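Local structure of putative fumarylpyruvate hydrolase (Burkholderia cenocepacia, 4MAQ) at residues G99-V111 with P185-V197. The protein is a putative hydrolase of the fumarylacetoacetate hydrolase (FAH) family, built around a largely beta-stranded fold and found as an assembly of two chains. Numbering follows the deposited sequence.
Sequences GRSIDPADALSHV and PVPDVIAYVSRSV
Ser194 and Ile102 illustrate how one helix hydroxyl can tie an extended loop to a helix surface. With OG placed between its own backbone N and carbonyl carbon (chi1 79°), Ser194 donates to Ala191 O one turn earlier, 2.7 Å from OG, and accepts from Ile102 N across the contact at 2.9 Å from the same OG. Next to it, Ser101 N gives a nearly straight bond (175°) to Ser194 O, yet approaches well above the carbonyl plane. A water extends the polar seam, donating to Ile102 O and accepting from Arg195 NH1. Ile102 then sends CD1 between two partners: it touches Ser194 CB at 3.7 Å and lies over one face of the His110 ring, whose ND1 is held by Lys97 O. The short, weakly bonded helical turn about 104-107, N-capped by Asp103 through Ala105 N, and the 3-10 turn 108-110 link strand 85-95 to its antiparallel neighbour 111-122, so this connection of the FAH-family fold rests along helix 186-196. On the far side of that helix, Val189 and Val193 pack on Phe61. Toward the helix start the contact becomes apolar. Ala107 CB sits 3.7 Å from Ile190 CG2, the branch anti to the backbone N, while Ile190 CD1, on the other branch and turned roughly at right angles to it, meets Val111 CG2 at 3.6 Å. The Pro104 ring sets CG against both Ala191 CB and Asp188 OD1, and Leu108 lays its branch point, CG, against Pro187 CG at a slant, its CD2 continuing to Val186 CG1 at 4.0 Å.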
ATOM      1  N   GLY B  99      -2.842 -17.993  -2.394  1.00 10.38           N
ATOM      2  CA  GLY B  99      -4.073 -18.508  -2.969  1.00 11.74           C
ATOM      3  C   GLY B  99      -5.005 -17.457  -3.479  1.00 11.19           C
ATOM      4  O   GLY B  99      -5.032 -16.356  -2.960  1.00 12.02           O
ATOM      5  N   ARG B 100      -5.779 -17.800  -4.495  1.00 13.32           N
ATOM      6  CA  ARG B 100      -6.899 -16.955  -4.895  1.00 13.16           C
ATOM      7  C   ARG B 100      -8.202 -17.739  -4.772  1.00 12.87           C
ATOM      8  O   ARG B 100      -8.204 -18.981  -4.865  1.00 15.33           O
ATOM      9  CB  ARG B 100      -6.721 -16.333  -6.289  1.00 20.91           C
ATOM     10  CG  ARG B 100      -6.793 -17.294  -7.439  1.00 23.25           C
ATOM     11  CD  ARG B 100      -6.802 -16.533  -8.765  1.00 23.49           C
ATOM     12  NE  ARG B 100      -5.638 -15.651  -8.948  1.00 22.77           N
ATOM     13  CZ  ARG B 100      -4.411 -16.055  -9.275  1.00 28.19           C
ATOM     14  NH1 ARG B 100      -4.131 -17.361  -9.421  1.00 30.92           N
ATOM     15  NH2 ARG B 100      -3.458 -15.147  -9.446  1.00 31.77           N
ATOM     16  N   SER B 101      -9.303 -17.013  -4.545  1.00 12.26           N
ATOM     17  CA  SER B 101     -10.625 -17.640  -4.419  1.00 12.78           C
ATOM     18  C   SER B 101     -10.586 -18.829  -3.444  1.00 12.77           C
ATOM     19  O   SER B 101     -11.024 -19.946  -3.759  1.00 15.36           O
ATOM     20  CB  SER B 101     -11.147 -18.037  -5.805  1.00 14.60           C
ATOM     21  OG  SER B 101     -11.384 -16.866  -6.576  1.00 17.47           O
ATOM     22  N   ILE B 102     -10.064 -18.563  -2.246  1.00 12.23           N
ATOM     23  CA  ILE B 102      -9.892 -19.574  -1.221  1.00 11.81           C
ATOM     24  C   ILE B 102     -11.243 -19.831  -0.552  1.00 13.21           C
ATOM     25  O   ILE B 102     -11.918 -18.894  -0.122  1.00 14.47           O
ATOM     26  CB  ILE B 102      -8.857 -19.107  -0.160  1.00 11.27           C
ATOM     27  CG1 ILE B 102      -7.503 -18.827  -0.817  1.00 12.36           C
ATOM     28  CG2 ILE B 102      -8.719 -20.149   0.961  1.00 14.16           C
ATOM     29  CD1 ILE B 102      -6.537 -18.090   0.087  1.00 13.00           C
ATOM     30  N   ASP B 103     -11.643 -21.093  -0.463  1.00 13.84           N
ATOM     31  CA  ASP B 103     -12.880 -21.415   0.248  1.00 14.70           C
ATOM     32  C   ASP B 103     -12.632 -21.255   1.752  1.00 13.10           C
ATOM     33  O   ASP B 103     -11.556 -21.638   2.244  1.00 14.23           O
ATOM     34  CB  ASP B 103     -13.308 -22.862  -0.046  1.00 18.16           C
ATOM     35  CG  ASP B 103     -14.687 -23.196   0.505  1.00 24.37           C
ATOM     36  OD1 ASP B 103     -14.801 -23.570   1.691  1.00 29.18           O
ATOM     37  OD2 ASP B 103     -15.669 -23.081  -0.252  1.00 32.72           O
ATOM     38  N   PRO B 104     -13.629 -20.700   2.494  1.00 13.56           N
ATOM     39  CA  PRO B 104     -13.463 -20.590   3.944  1.00 14.20           C
ATOM     40  C   PRO B 104     -13.051 -21.894   4.603  1.00 13.76           C
ATOM     41  O   PRO B 104     -12.253 -21.866   5.545  1.00 13.97           O
ATOM     42  CB  PRO B 104     -14.834 -20.105   4.420  1.00 16.11           C
ATOM     43  CG  PRO B 104     -15.334 -19.296   3.265  1.00 16.58           C
ATOM     44  CD  PRO B 104     -14.877 -20.045   2.038  1.00 15.35           C
ATOM     45  N   ALA B 105     -13.560 -23.025   4.114  1.00 14.14           N
ATOM     46  CA  ALA B 105     -13.199 -24.310   4.708  1.00 15.79           C
ATOM     47  C   ALA B 105     -11.711 -24.638   4.592  1.00 13.38           C
ATOM     48  O   ALA B 105     -11.197 -25.448   5.347  1.00 16.38           O
ATOM     49  CB  ALA B 105     -14.043 -25.431   4.109  1.00 18.28           C
ATOM     50  N   ASP B 106     -11.021 -24.002   3.646  1.00 14.02           N
ATOM     51  CA  ASP B 106      -9.591 -24.230   3.391  1.00 14.41           C
ATOM     52  C   ASP B 106      -8.715 -23.081   3.891  1.00 12.16           C
ATOM     53  O   ASP B 106      -7.491 -23.157   3.828  1.00 13.12           O
ATOM     54  CB  ASP B 106      -9.355 -24.373   1.880  1.00 17.04           C
ATOM     55  CG  ASP B 106     -10.112 -25.543   1.281  1.00 20.58           C
ATOM     56  OD1 ASP B 106     -10.216 -26.582   1.957  1.00 24.08           O
ATOM     57  OD2 ASP B 106     -10.595 -25.429   0.129  1.00 22.76           O
ATOM     58  N   ALA B 107      -9.344 -22.013   4.357  1.00 11.48           N
ATOM     59  CA  ALA B 107      -8.610 -20.778   4.606  1.00 11.06           C
ATOM     60  C   ALA B 107      -7.567 -20.861   5.724  1.00 11.13           C
ATOM     61  O   ALA B 107      -6.449 -20.347   5.585  1.00 10.46           O
ATOM     62  CB  ALA B 107      -9.573 -19.642   4.868  1.00 11.19           C
ATOM     63  N   LEU B 108      -7.905 -21.548   6.816  1.00 11.11           N
ATOM     64  CA  LEU B 108      -6.951 -21.642   7.916  1.00 11.24           C
ATOM     65  C   LEU B 108      -5.677 -22.391   7.519  1.00 11.61           C
ATOM     66  O   LEU B 108      -4.634 -22.146   8.100  1.00 11.45           O
ATOM     67  CB  LEU B 108      -7.610 -22.214   9.180  1.00 12.68           C
ATOM     68  CG  LEU B 108      -8.680 -21.300   9.802  1.00 11.87           C
ATOM     69  CD1 LEU B 108      -9.302 -21.991  11.007  1.00 13.45           C
ATOM     70  CD2 LEU B 108      -8.131 -19.932  10.190  1.00 11.58           C
ATOM     71  N   SER B 109      -5.744 -23.260   6.509  1.00 10.20           N
ATOM     72  CA  SER B 109      -4.531 -23.928   6.031  1.00 11.03           C
ATOM     73  C   SER B 109      -3.539 -22.981   5.378  1.00 11.28           C
ATOM     74  O   SER B 109      -2.386 -23.352   5.170  1.00 13.24           O
ATOM     75  CB  SER B 109      -4.835 -25.069   5.072  1.00 12.85           C
ATOM     76  OG  SER B 109      -5.129 -24.586   3.775  1.00 14.85           O
ATOM     77  N   HIS B 110      -4.002 -21.776   5.037  1.00 10.24           N
ATOM     78  CA  HIS B 110      -3.130 -20.737   4.493  1.00 10.35           C
ATOM     79  C   HIS B 110      -2.472 -19.900   5.565  1.00  9.69           C
ATOM     80  O   HIS B 110      -1.666 -19.018   5.228  1.00 10.74           O
ATOM     81  CB  HIS B 110      -3.922 -19.816   3.549  1.00 10.26           C
ATOM     82  CG  HIS B 110      -4.371 -20.496   2.279  1.00 10.31           C
ATOM     83  ND1 HIS B 110      -3.728 -20.313   1.069  1.00 11.23           N
ATOM     84  CD2 HIS B 110      -5.377 -21.376   2.042  1.00 12.12           C
ATOM     85  CE1 HIS B 110      -4.333 -21.036   0.141  1.00 12.47           C
ATOM     86  NE2 HIS B 110      -5.340 -21.684   0.703  1.00 12.91           N
ATOM     87  N   VAL B 111      -2.818 -20.125   6.833  1.00  9.13           N
ATOM     88  CA  VAL B 111      -2.309 -19.262   7.914  1.00  9.80           C
ATOM     89  C   VAL B 111      -1.007 -19.812   8.493  1.00  9.18           C
ATOM     90  O   VAL B 111      -0.963 -20.964   8.929  1.00 10.99           O
ATOM     91  CB  VAL B 111      -3.352 -19.118   9.039  1.00  9.11           C
ATOM     92  CG1 VAL B 111      -2.789 -18.380  10.244  1.00  9.60           C
ATOM     93  CG2 VAL B 111      -4.590 -18.412   8.495  1.00  9.69           C
ATOM     94  N   PRO B 185     -15.674 -14.243  10.655  1.00 12.52           N
ATOM     95  CA  PRO B 185     -14.519 -14.915  11.233  1.00 11.71           C
ATOM     96  C   PRO B 185     -13.324 -14.933  10.294  1.00 10.08           C
ATOM     97  O   PRO B 185     -13.440 -14.659   9.096  1.00 11.00           O
ATOM     98  CB  PRO B 185     -14.993 -16.340  11.508  1.00 16.37           C
ATOM     99  CG  PRO B 185     -16.303 -16.496  10.832  1.00 19.32           C
ATOM    100  CD  PRO B 185     -16.822 -15.145  10.434  1.00 15.10           C
ATOM    101  N   VAL B 186     -12.178 -15.298  10.853  1.00 10.20           N
ATOM    102  CA  VAL B 186     -10.926 -15.264  10.111  1.00 11.38           C
ATOM    103  C   VAL B 186     -10.985 -16.034   8.774  1.00  9.94           C
ATOM    104  O   VAL B 186     -10.546 -15.496   7.763  1.00 11.34           O
ATOM    105  CB  VAL B 186      -9.759 -15.732  11.016  1.00 11.37           C
ATOM    106  CG1 VAL B 186      -8.493 -15.996  10.207  1.00 12.69           C
ATOM    107  CG2 VAL B 186      -9.523 -14.702  12.114  1.00 13.53           C
ATOM    108  N   PRO B 187     -11.560 -17.270   8.742  1.00 10.65           N
ATOM    109  CA  PRO B 187     -11.573 -17.980   7.445  1.00 10.69           C
ATOM    110  C   PRO B 187     -12.346 -17.212   6.360  1.00 11.24           C
ATOM    111  O   PRO B 187     -11.950 -17.247   5.184  1.00 10.96           O
ATOM    112  CB  PRO B 187     -12.293 -19.309   7.756  1.00 13.56           C
ATOM    113  CG  PRO B 187     -12.128 -19.508   9.224  1.00 13.95           C
ATOM    114  CD  PRO B 187     -12.058 -18.129   9.837  1.00 11.47           C
ATOM    115  N   ASP B 188     -13.424 -16.527   6.744  1.00 11.67           N
ATOM    116  CA  ASP B 188     -14.195 -15.742   5.771  1.00 11.41           C
ATOM    117  C   ASP B 188     -13.479 -14.470   5.366  1.00 10.85           C
ATOM    118  O   ASP B 188     -13.536 -14.079   4.221  1.00 10.93           O
ATOM    119  CB  ASP B 188     -15.574 -15.393   6.297  1.00 11.68           C
ATOM    120  CG  ASP B 188     -16.420 -16.606   6.495  1.00 15.51           C
ATOM    121  OD1 ASP B 188     -16.753 -17.231   5.497  1.00 22.52           O
ATOM    122  OD2 ASP B 188     -16.710 -16.927   7.640  1.00 21.49           O
ATOM    123  N   VAL B 189     -12.785 -13.836   6.306  1.00 10.33           N
ATOM    124  CA  VAL B 189     -11.993 -12.661   5.968  1.00  9.73           C
ATOM    125  C   VAL B 189     -10.918 -13.030   4.932  1.00 10.68           C
ATOM    126  O   VAL B 189     -10.746 -12.326   3.927  1.00 10.91           O
ATOM    127  CB  VAL B 189     -11.382 -12.023   7.225  1.00 10.46           C
ATOM    128  CG1 VAL B 189     -10.457 -10.889   6.826  1.00 11.86           C
ATOM    129  CG2 VAL B 189     -12.507 -11.460   8.088  1.00 11.70           C
ATOM    130  N   ILE B 190     -10.219 -14.141   5.175  1.00 10.61           N
ATOM    131  CA  ILE B 190      -9.204 -14.629   4.244  1.00 10.14           C
ATOM    132  C   ILE B 190      -9.825 -14.872   2.869  1.00 10.52           C
ATOM    133  O   ILE B 190      -9.285 -14.458   1.851  1.00 11.49           O
ATOM    134  CB  ILE B 190      -8.548 -15.914   4.766  1.00 10.45           C
ATOM    135  CG1 ILE B 190      -7.663 -15.583   5.980  1.00 10.81           C
ATOM    136  CG2 ILE B 190      -7.799 -16.651   3.664  1.00 11.94           C
ATOM    137  CD1 ILE B 190      -7.235 -16.800   6.760  1.00 12.32           C
ATOM    138  N   ALA B 191     -10.945 -15.587   2.833  1.00 10.50           N
ATOM    139  CA  ALA B 191     -11.646 -15.854   1.575  1.00 10.88           C
ATOM    140  C   ALA B 191     -11.976 -14.557   0.802  1.00 11.28           C
ATOM    141  O   ALA B 191     -11.715 -14.463  -0.404  1.00 12.11           O
ATOM    142  CB  ALA B 191     -12.908 -16.677   1.843  1.00 11.86           C
ATOM    143  N   TYR B 192     -12.518 -13.556   1.501  1.00 11.48           N
ATOM    144  CA  TYR B 192     -12.878 -12.290   0.885  1.00 11.27           C
ATOM    145  C   TYR B 192     -11.648 -11.580   0.288  1.00 11.23           C
ATOM    146  O   TYR B 192     -11.695 -11.112  -0.865  1.00 13.24           O
ATOM    147  CB  TYR B 192     -13.550 -11.381   1.908  1.00 13.01           C
ATOM    148  CG  TYR B 192     -15.052 -11.475   1.946  1.00 13.82           C
ATOM    149  CD1 TYR B 192     -15.797 -10.982   0.886  1.00 17.79           C
ATOM    150  CD2 TYR B 192     -15.725 -12.048   3.023  1.00 16.09           C
ATOM    151  CE1 TYR B 192     -17.172 -11.041   0.882  1.00 18.80           C
ATOM    152  CE2 TYR B 192     -17.117 -12.125   3.035  1.00 20.16           C
ATOM    153  CZ  TYR B 192     -17.837 -11.618   1.953  1.00 22.91           C
ATOM    154  OH  TYR B 192     -19.215 -11.650   1.899  1.00 26.25           O
ATOM    155  N   VAL B 193     -10.538 -11.531   1.030  1.00  9.94           N
ATOM    156  CA  VAL B 193      -9.358 -10.857   0.470  1.00  9.21           C
ATOM    157  C   VAL B 193      -8.919 -11.598  -0.796  1.00  9.05           C
ATOM    158  O   VAL B 193      -8.606 -10.973  -1.818  1.00 10.32           O
ATOM    159  CB  VAL B 193      -8.170 -10.772   1.458  1.00 10.09           C
ATOM    160  CG1 VAL B 193      -6.911 -10.249   0.754  1.00 10.66           C
ATOM    161  CG2 VAL B 193      -8.525  -9.881   2.649  1.00 11.54           C
ATOM    162  N   SER B 194      -8.947 -12.932  -0.745  1.00  9.80           N
ATOM    163  CA  SER B 194      -8.482 -13.757  -1.870  1.00 10.12           C
ATOM    164  C   SER B 194      -9.352 -13.667  -3.126  1.00  9.88           C
ATOM    165  O   SER B 194      -8.960 -14.176  -4.168  1.00 11.22           O
ATOM    166  CB  SER B 194      -8.384 -15.227  -1.443  1.00 11.29           C
ATOM    167  OG  SER B 194      -9.666 -15.849  -1.432  1.00 11.19           O
ATOM    168  N   ARG B 195     -10.531 -13.048  -3.027  1.00 10.25           N
ATOM    169  CA  ARG B 195     -11.371 -12.846  -4.202  1.00 10.43           C
ATOM    170  C   ARG B 195     -11.086 -11.490  -4.862  1.00 10.66           C
ATOM    171  O   ARG B 195     -11.550 -11.247  -5.965  1.00 12.09           O
ATOM    172  CB  ARG B 195     -12.864 -13.017  -3.856  1.00 13.07           C
ATOM    173  CG  ARG B 195     -13.192 -14.454  -3.464  1.00 16.08           C
ATOM    174  CD  ARG B 195     -14.683 -14.721  -3.370  1.00 19.25           C
ATOM    175  NE  ARG B 195     -15.323 -14.084  -2.221  1.00 26.15           N
ATOM    176  CZ  ARG B 195     -15.614 -14.705  -1.075  1.00 32.20           C
ATOM    177  NH1 ARG B 195     -15.310 -15.985  -0.894  1.00 39.60           N
ATOM    178  NH2 ARG B 195     -16.209 -14.037  -0.096  1.00 34.76           N
ATOM    179  N   SER B 196     -10.328 -10.621  -4.183  1.00  9.59           N
ATOM    180  CA  SER B 196      -9.966  -9.303  -4.690  1.00 10.30           C
ATOM    181  C   SER B 196      -8.569  -9.273  -5.309  1.00  9.06           C
ATOM    182  O   SER B 196      -8.356  -8.628  -6.347  1.00  9.26           O
ATOM    183  CB  SER B 196     -10.045  -8.308  -3.548  1.00 12.23           C
ATOM    184  OG  SER B 196      -9.536  -7.055  -3.976  1.00 12.54           O
ATOM    185  N   VAL B 197      -7.624  -9.980  -4.669  1.00  9.32           N
ATOM    186  CA  VAL B 197      -6.245 -10.080  -5.136  1.00  9.92           C
ATOM    187  C   VAL B 197      -5.807 -11.515  -4.876  1.00  9.92           C
ATOM    188  O   VAL B 197      -6.466 -12.229  -4.144  1.00 11.14           O
ATOM    189  CB  VAL B 197      -5.279  -9.128  -4.368  1.00 10.78           C
ATOM    190  CG1 VAL B 197      -5.603  -7.649  -4.610  1.00 12.90           C
ATOM    191  CG2 VAL B 197      -5.267  -9.437  -2.872  1.00 11.82           C
TER
HETATM  192  O   HOH W   1     -13.283 -17.337  -1.903  1.00 23.69           O